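Local coordinates for capsule biosynthesis protein CapD proenzyme (Bacillus anthracis, PDB 3G9K) that cleaves the poly-gamma-D-glutamate capsule and transfers it onto the side-chain amino group of meso-diaminopimelic acid in peptidoglycan, at residues A[73-87]-A[101-115]. Sequence-based numbering, arbitrary orientation.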
loop_
_atom_site.group_PDB
_atom_site.type_symbol
_atom_site.label_atom_id
_atom_site.label_comp_id
_atom_site.label_asym_id
_atom_site.label_seq_id
_atom_site.Cartn_x
_atom_site.Cartn_y
_atom_site.Cartn_z
ATOM N N ILE A 73 -0.077 -3.789 -12.606
ATOM C CA ILE A 73 -1.092 -3.561 -13.642
ATOM C C ILE A 73 -1.268 -4.894 -14.396
ATOM O O ILE A 73 -0.338 -5.368 -15.094
ATOM C CB ILE A 73 -0.738 -2.439 -14.638
ATOM C CG1 ILE A 73 -0.398 -1.098 -13.943
ATOM C CG2 ILE A 73 -1.920 -2.191 -15.569
ATOM C CD1 ILE A 73 0.283 -0.047 -14.849
ATOM N N ILE A 74 -2.451 -5.485 -14.254
ATOM C CA ILE A 74 -2.786 -6.747 -14.925
ATOM C C ILE A 74 -4.004 -6.546 -15.829
ATOM O O ILE A 74 -5.123 -6.325 -15.359
ATOM C CB ILE A 74 -3.046 -7.903 -13.905
ATOM C CG1 ILE A 74 -1.955 -7.988 -12.816
ATOM C CG2 ILE A 74 -3.228 -9.268 -14.645
ATOM C CD1 ILE A 74 -0.540 -8.443 -13.226
ATOM N N SER A 75 -3.755 -6.565 -17.141
ATOM C CA SER A 75 -4.807 -6.403 -18.137
ATOM C C SER A 75 -5.064 -7.771 -18.723
ATOM O O SER A 75 -4.372 -8.729 -18.379
ATOM C CB SER A 75 -4.387 -5.430 -19.241
ATOM O OG SER A 75 -3.276 -5.940 -19.954
ATOM N N LYS A 76 -6.048 -7.850 -19.607
ATOM C CA LYS A 76 -6.306 -9.085 -20.372
ATOM C C LYS A 76 -5.064 -9.638 -21.059
ATOM O O LYS A 76 -4.908 -10.843 -21.152
ATOM C CB LYS A 76 -7.442 -8.864 -21.395
ATOM C CG LYS A 76 -8.775 -9.369 -20.882
ATOM C CD LYS A 76 -9.983 -8.509 -21.294
ATOM C CE LYS A 76 -11.198 -8.945 -20.462
ATOM N NZ LYS A 76 -12.473 -8.201 -20.766
ATOM N N ASP A 77 -4.171 -8.759 -21.505
ATOM C CA ASP A 77 -3.061 -9.145 -22.386
ATOM C C ASP A 77 -1.643 -8.928 -21.825
ATOM O O ASP A 77 -0.662 -9.438 -22.377
ATOM C CB ASP A 77 -3.195 -8.353 -23.692
ATOM C CG ASP A 77 -4.524 -8.611 -24.408
ATOM O OD1 ASP A 77 -4.745 -9.747 -24.898
ATOM O OD2 ASP A 77 -5.345 -7.671 -24.483
ATOM N N LYS A 78 -1.519 -8.161 -20.743
ATOM C CA LYS A 78 -0.200 -7.776 -20.231
ATOM C C LYS A 78 -0.178 -7.807 -18.693
ATOM O O LYS A 78 -1.215 -7.598 -18.067
ATOM C CB LYS A 78 0.146 -6.366 -20.747
ATOM C CG LYS A 78 1.647 -6.071 -20.775
ATOM C CD LYS A 78 1.979 -4.628 -21.183
ATOM C CE LYS A 78 3.335 -4.572 -21.927
ATOM N NZ LYS A 78 3.895 -3.161 -22.087
ATOM N N GLU A 79 0.997 -8.094 -18.120
ATOM C CA GLU A 79 1.264 -7.955 -16.682
ATOM C C GLU A 79 2.514 -7.101 -16.472
ATOM O O GLU A 79 3.577 -7.407 -17.005
ATOM C CB GLU A 79 1.512 -9.318 -16.018
ATOM C CG GLU A 79 0.451 -10.362 -16.278
ATOM C CD GLU A 79 0.662 -11.132 -17.584
ATOM O OE1 GLU A 79 1.833 -11.405 -17.942
ATOM O OE2 GLU A 79 -0.361 -11.459 -18.230
ATOM N N THR A 80 2.408 -6.065 -15.653
ATOM C CA THR A 80 3.508 -5.119 -15.443
ATOM C C THR A 80 3.579 -4.723 -13.980
ATOM O O THR A 80 2.544 -4.576 -13.321
ATOM C CB THR A 80 3.300 -3.797 -16.220
ATOM O OG1 THR A 80 2.877 -4.048 -17.572
ATOM C CG2 THR A 80 4.597 -2.990 -16.238
ATOM N N PHE A 81 4.788 -4.534 -13.492
ATOM C CA PHE A 81 5.006 -3.952 -12.179
ATOM C C PHE A 81 5.889 -2.702 -12.322
ATOM O O PHE A 81 6.979 -2.781 -12.858
ATOM C CB PHE A 81 5.675 -4.926 -11.199
ATOM C CG PHE A 81 5.775 -4.357 -9.819
ATOM C CD1 PHE A 81 4.686 -4.404 -8.971
ATOM C CD2 PHE A 81 6.905 -3.698 -9.405
ATOM C CE1 PHE A 81 4.741 -3.825 -7.707
ATOM C CE2 PHE A 81 6.957 -3.121 -8.137
ATOM C CZ PHE A 81 5.867 -3.208 -7.296
ATOM N N ILE A 82 5.400 -1.537 -11.902
ATOM C CA ILE A 82 6.249 -0.353 -11.917
ATOM C C ILE A 82 6.752 -0.013 -10.487
ATOM O O ILE A 82 5.963 0.214 -9.569
ATOM C CB ILE A 82 5.554 0.853 -12.529
ATOM C CG1 ILE A 82 4.815 0.461 -13.807
ATOM C CG2 ILE A 82 6.579 1.971 -12.744
ATOM C CD1 ILE A 82 5.681 -0.304 -14.764
ATOM N N ASP A 83 8.068 -0.018 -10.335
ATOM C CA ASP A 83 8.753 0.268 -9.094
ATOM C C ASP A 83 9.179 1.746 -9.065
ATOM O O ASP A 83 10.136 2.139 -9.744
ATOM C CB ASP A 83 9.984 -0.650 -8.977
ATOM C CG ASP A 83 10.755 -0.448 -7.658
ATOM O OD1 ASP A 83 10.578 0.596 -6.987
ATOM O OD2 ASP A 83 11.505 -1.353 -7.245
ATOM N N TYR A 84 8.485 2.559 -8.264
ATOM C CA TYR A 84 8.866 3.961 -8.059
ATOM C C TYR A 84 9.177 4.243 -6.566
ATOM O O TYR A 84 8.889 5.299 -6.009
ATOM C CB TYR A 84 7.809 4.914 -8.653
ATOM C CG TYR A 84 6.362 4.548 -8.282
ATOM C CD1 TYR A 84 5.711 5.168 -7.239
ATOM C CD2 TYR A 84 5.677 3.579 -8.982
ATOM C CE1 TYR A 84 4.427 4.819 -6.904
ATOM C CE2 TYR A 84 4.411 3.219 -8.648
ATOM C CZ TYR A 84 3.768 3.861 -7.618
ATOM O OH TYR A 84 2.485 3.472 -7.290
ATOM N N ARG A 85 9.856 3.283 -5.959
ATOM C CA ARG A 85 10.331 3.403 -4.638
ATOM C C ARG A 85 11.494 4.392 -4.642
ATOM O O ARG A 85 12.231 4.483 -5.639
ATOM C CB ARG A 85 10.774 2.019 -4.175
ATOM C CG ARG A 85 11.094 1.926 -2.733
ATOM C CD ARG A 85 10.999 0.468 -2.255
ATOM N NE ARG A 85 11.491 0.336 -0.887
ATOM C CZ ARG A 85 10.832 0.757 0.188
ATOM N NH1 ARG A 85 9.645 1.355 0.087
ATOM N NH2 ARG A 85 11.366 0.569 1.386
ATOM N N GLU A 86 11.662 5.098 -3.532
ATOM C CA GLU A 86 12.752 6.061 -3.380
ATOM C C GLU A 86 14.111 5.379 -3.486
ATOM O O GLU A 86 14.252 4.203 -3.197
ATOM C CB GLU A 86 12.665 6.834 -2.063
ATOM C CG GLU A 86 11.340 7.421 -1.772
ATOM C CD GLU A 86 10.448 6.542 -0.913
ATOM O OE1 GLU A 86 10.460 5.275 -1.018
ATOM O OE2 GLU A 86 9.693 7.155 -0.120
ATOM N N THR A 87 15.107 6.138 -3.922
ATOM C CA THR A 87 16.465 5.622 -4.049
ATOM C C THR A 87 17.414 6.374 -3.098
ATOM O O THR A 87 17.207 7.551 -2.750
ATOM C CB THR A 87 16.920 5.674 -5.540
ATOM O OG1 THR A 87 16.670 6.992 -6.055
ATOM C CG2 THR A 87 16.133 4.632 -6.371
ATOM N N VAL A 101 15.536 9.601 -2.438
ATOM C CA VAL A 101 15.086 10.494 -3.519
ATOM C C VAL A 101 13.645 10.078 -3.861
ATOM O O VAL A 101 13.416 8.927 -4.210
ATOM C CB VAL A 101 15.984 10.400 -4.763
ATOM C CG1 VAL A 101 15.417 11.294 -5.865
ATOM C CG2 VAL A 101 17.417 10.797 -4.410
ATOM N N PRO A 102 12.664 10.967 -3.720
ATOM C CA PRO A 102 11.248 10.548 -3.981
ATOM C C PRO A 102 10.965 10.086 -5.389
ATOM O O PRO A 102 11.444 10.731 -6.355
ATOM C CB PRO A 102 10.459 11.818 -3.634
ATOM C CG PRO A 102 11.341 12.581 -2.831
ATOM C CD PRO A 102 12.710 12.349 -3.262
ATOM N N GLY A 103 10.223 8.967 -5.500
ATOM C CA GLY A 103 9.902 8.352 -6.747
ATOM C C GLY A 103 8.503 8.547 -7.286
ATOM O O GLY A 103 8.287 8.314 -8.491
ATOM N N PHE A 104 7.572 8.976 -6.418
ATOM C CA PHE A 104 6.158 9.109 -6.747
ATOM C C PHE A 104 5.886 9.861 -8.088
ATOM O O PHE A 104 5.204 9.325 -9.000
ATOM C CB PHE A 104 5.456 9.856 -5.589
ATOM C CG PHE A 104 3.965 9.937 -5.734
ATOM C CD1 PHE A 104 3.378 10.965 -6.484
ATOM C CD2 PHE A 104 3.136 9.027 -5.104
ATOM C CE1 PHE A 104 1.999 11.066 -6.636
ATOM C CE2 PHE A 104 1.743 9.114 -5.250
ATOM C CZ PHE A 104 1.187 10.165 -6.013
ATOM N N VAL A 105 6.366 11.109 -8.177
ATOM C CA VAL A 105 6.116 11.971 -9.349
ATOM C C VAL A 105 6.637 11.339 -10.671
ATOM O O VAL A 105 5.898 11.291 -11.679
ATOM C CB VAL A 105 6.627 13.388 -9.097
ATOM C CG1 VAL A 105 6.571 14.252 -10.385
ATOM C CG2 VAL A 105 5.805 14.025 -7.968
ATOM N N ALA A 106 7.872 10.835 -10.642
ATOM C CA ALA A 106 8.481 10.068 -11.756
ATOM C C ALA A 106 7.712 8.779 -12.106
ATOM O O ALA A 106 7.522 8.462 -13.304
ATOM C CB ALA A 106 9.926 9.736 -11.464
ATOM N N GLY A 107 7.236 8.060 -11.089
ATOM C CA GLY A 107 6.404 6.880 -11.282
ATOM C C GLY A 107 5.136 7.155 -12.041
ATOM O O GLY A 107 4.842 6.487 -13.023
HETATM N N MSE A 108 4.389 8.144 -11.544
HETATM C CA MSE A 108 3.118 8.520 -12.156
HETATM C C MSE A 108 3.315 8.994 -13.595
HETATM O O MSE A 108 2.531 8.621 -14.488
HETATM C CB MSE A 108 2.413 9.604 -11.327
HETATM C CG MSE A 108 1.986 9.164 -9.912
HETATM SE SE MSE A 108 0.871 7.568 -9.892
HETATM C CE MSE A 108 1.933 6.371 -8.842
ATOM N N GLU A 109 4.379 9.787 -13.852
ATOM C CA GLU A 109 4.621 10.232 -15.219
ATOM C C GLU A 109 4.986 9.080 -16.148
ATOM O O GLU A 109 4.503 9.039 -17.283
ATOM C CB GLU A 109 5.702 11.297 -15.304
ATOM C CG GLU A 109 5.943 11.780 -16.753
ATOM C CD GLU A 109 6.728 13.053 -16.772
ATOM O OE1 GLU A 109 6.162 14.102 -16.410
ATOM O OE2 GLU A 109 7.911 12.986 -17.108
ATOM N N TYR A 110 5.851 8.179 -15.691
ATOM C CA TYR A 110 6.222 6.972 -16.434
ATOM C C TYR A 110 5.024 6.063 -16.740
ATOM O O TYR A 110 4.856 5.555 -17.849
ATOM C CB TYR A 110 7.266 6.155 -15.674
ATOM C CG TYR A 110 7.753 4.956 -16.466
ATOM C CD1 TYR A 110 6.974 3.801 -16.572
ATOM C CD2 TYR A 110 8.976 4.998 -17.157
ATOM C CE1 TYR A 110 7.391 2.736 -17.334
ATOM C CE2 TYR A 110 9.406 3.916 -17.920
ATOM C CZ TYR A 110 8.610 2.808 -18.000
ATOM O OH TYR A 110 9.021 1.738 -18.760
ATOM N N ILE A 111 4.205 5.849 -15.721
ATOM C CA ILE A 111 2.966 5.094 -15.840
ATOM C C ILE A 111 2.050 5.748 -16.839
ATOM O O ILE A 111 1.517 5.105 -17.714
ATOM C CB ILE A 111 2.261 4.978 -14.456
ATOM C CG1 ILE A 111 3.105 4.026 -13.584
ATOM C CG2 ILE A 111 0.763 4.505 -14.611
ATOM C CD1 ILE A 111 2.804 4.016 -12.021
ATOM N N HIS A 112 1.834 7.058 -16.700
ATOM C CA HIS A 112 1.022 7.738 -17.672
ATOM C C HIS A 112 1.515 7.571 -19.123
ATOM O O HIS A 112 0.721 7.256 -20.018
ATOM C CB HIS A 112 0.959 9.235 -17.373
ATOM C CG HIS A 112 0.340 10.010 -18.486
ATOM N ND1 HIS A 112 1.070 10.468 -19.564
ATOM C CD2 HIS A 112 -0.953 10.317 -18.740
ATOM C CE1 HIS A 112 0.248 11.051 -20.422
ATOM N NE2 HIS A 112 -0.985 10.953 -19.959
ATOM N N ASP A 113 2.799 7.822 -19.348
ATOM C CA ASP A 113 3.340 7.872 -20.707
ATOM C C ASP A 113 3.370 6.501 -21.365
ATOM O O ASP A 113 3.365 6.389 -22.601
ATOM C CB ASP A 113 4.747 8.427 -20.691
ATOM C CG ASP A 113 4.782 9.904 -20.369
ATOM O OD1 ASP A 113 3.716 10.555 -20.208
ATOM O OD2 ASP A 113 5.894 10.419 -20.254
ATOM N N ASN A 114 3.404 5.451 -20.559
ATOM C CA ASN A 114 3.558 4.123 -21.115
ATOM C C ASN A 114 2.305 3.261 -21.020
ATOM O O ASN A 114 2.154 2.305 -21.811
ATOM C CB ASN A 114 4.756 3.424 -20.486
ATOM C CG ASN A 114 6.069 4.098 -20.844
ATOM O OD1 ASN A 114 6.559 3.975 -21.978
ATOM N ND2 ASN A 114 6.632 4.849 -19.899
ATOM N N TYR A 115 1.388 3.582 -20.099
ATOM C CA TYR A 115 0.163 2.792 -19.868
ATOM C C TYR A 115 -1.121 3.624 -19.751
ATOM O O TYR A 115 -2.224 3.078 -19.661
ATOM C CB TYR A 115 0.338 1.891 -18.633
ATOM C CG TYR A 115 1.630 1.094 -18.651
ATOM C CD1 TYR A 115 1.731 -0.117 -19.352
ATOM C CD2 TYR A 115 2.758 1.562 -17.984
ATOM C CE1 TYR A 115 2.938 -0.841 -19.370
ATOM C CE2 TYR A 115 3.951 0.860 -17.996
ATOM C CZ TYR A 115 4.037 -0.336 -18.690
ATOM O OH TYR A 115 5.238 -1.002 -18.673
#
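Tyr84 lies against the first turns of helix 104-115, and the packing of this helix on strand 79-83 illustrates how a helix and a sheet can be buried at one end of their contact and open to solvent at the other. At the buried end Tyr84 CB fits against a glycine, 3.6 Å from Gly107 CA. A first torsion that sets CG between the backbone N and the carbonyl carbon (chi1 47°) lays the ring across the helix. There Tyr84 CZ lies 3.3 Å from CE of selenomethionine Met108. Tyr84 CE2 meets Ile111 CD1 at 3.8 Å. Past Gly103, where the two segments converge, Thr87 and Val101 form an antiparallel hydrogen-bonded pair, in which Val101 N reaches Thr87 O at 2.7 Å in a nearly straight bond (169°).

Midway, Ile82 and Ile111 lie side by side, running in roughly opposite directions, with Ile82 CG1 4.0 Å from Ile111 CG1. Toward the hairpin turn the side chains become more exposed. Partly exposed Tyr115 reaches back to the strands, its OH 3.2 Å from Thr80 CG2, and the solvent-exposed Lys78 brings NZ to the ring edge, 3.7 Å from Tyr115 CE1. In this chain, one of the two made from the CapD precursor, a largely apolar seam thus seats the helix on the sheet, while the Tyr84 phenol, hydrogen-bonded to Asn18 of the other CapD chain, ties that packing to the interface.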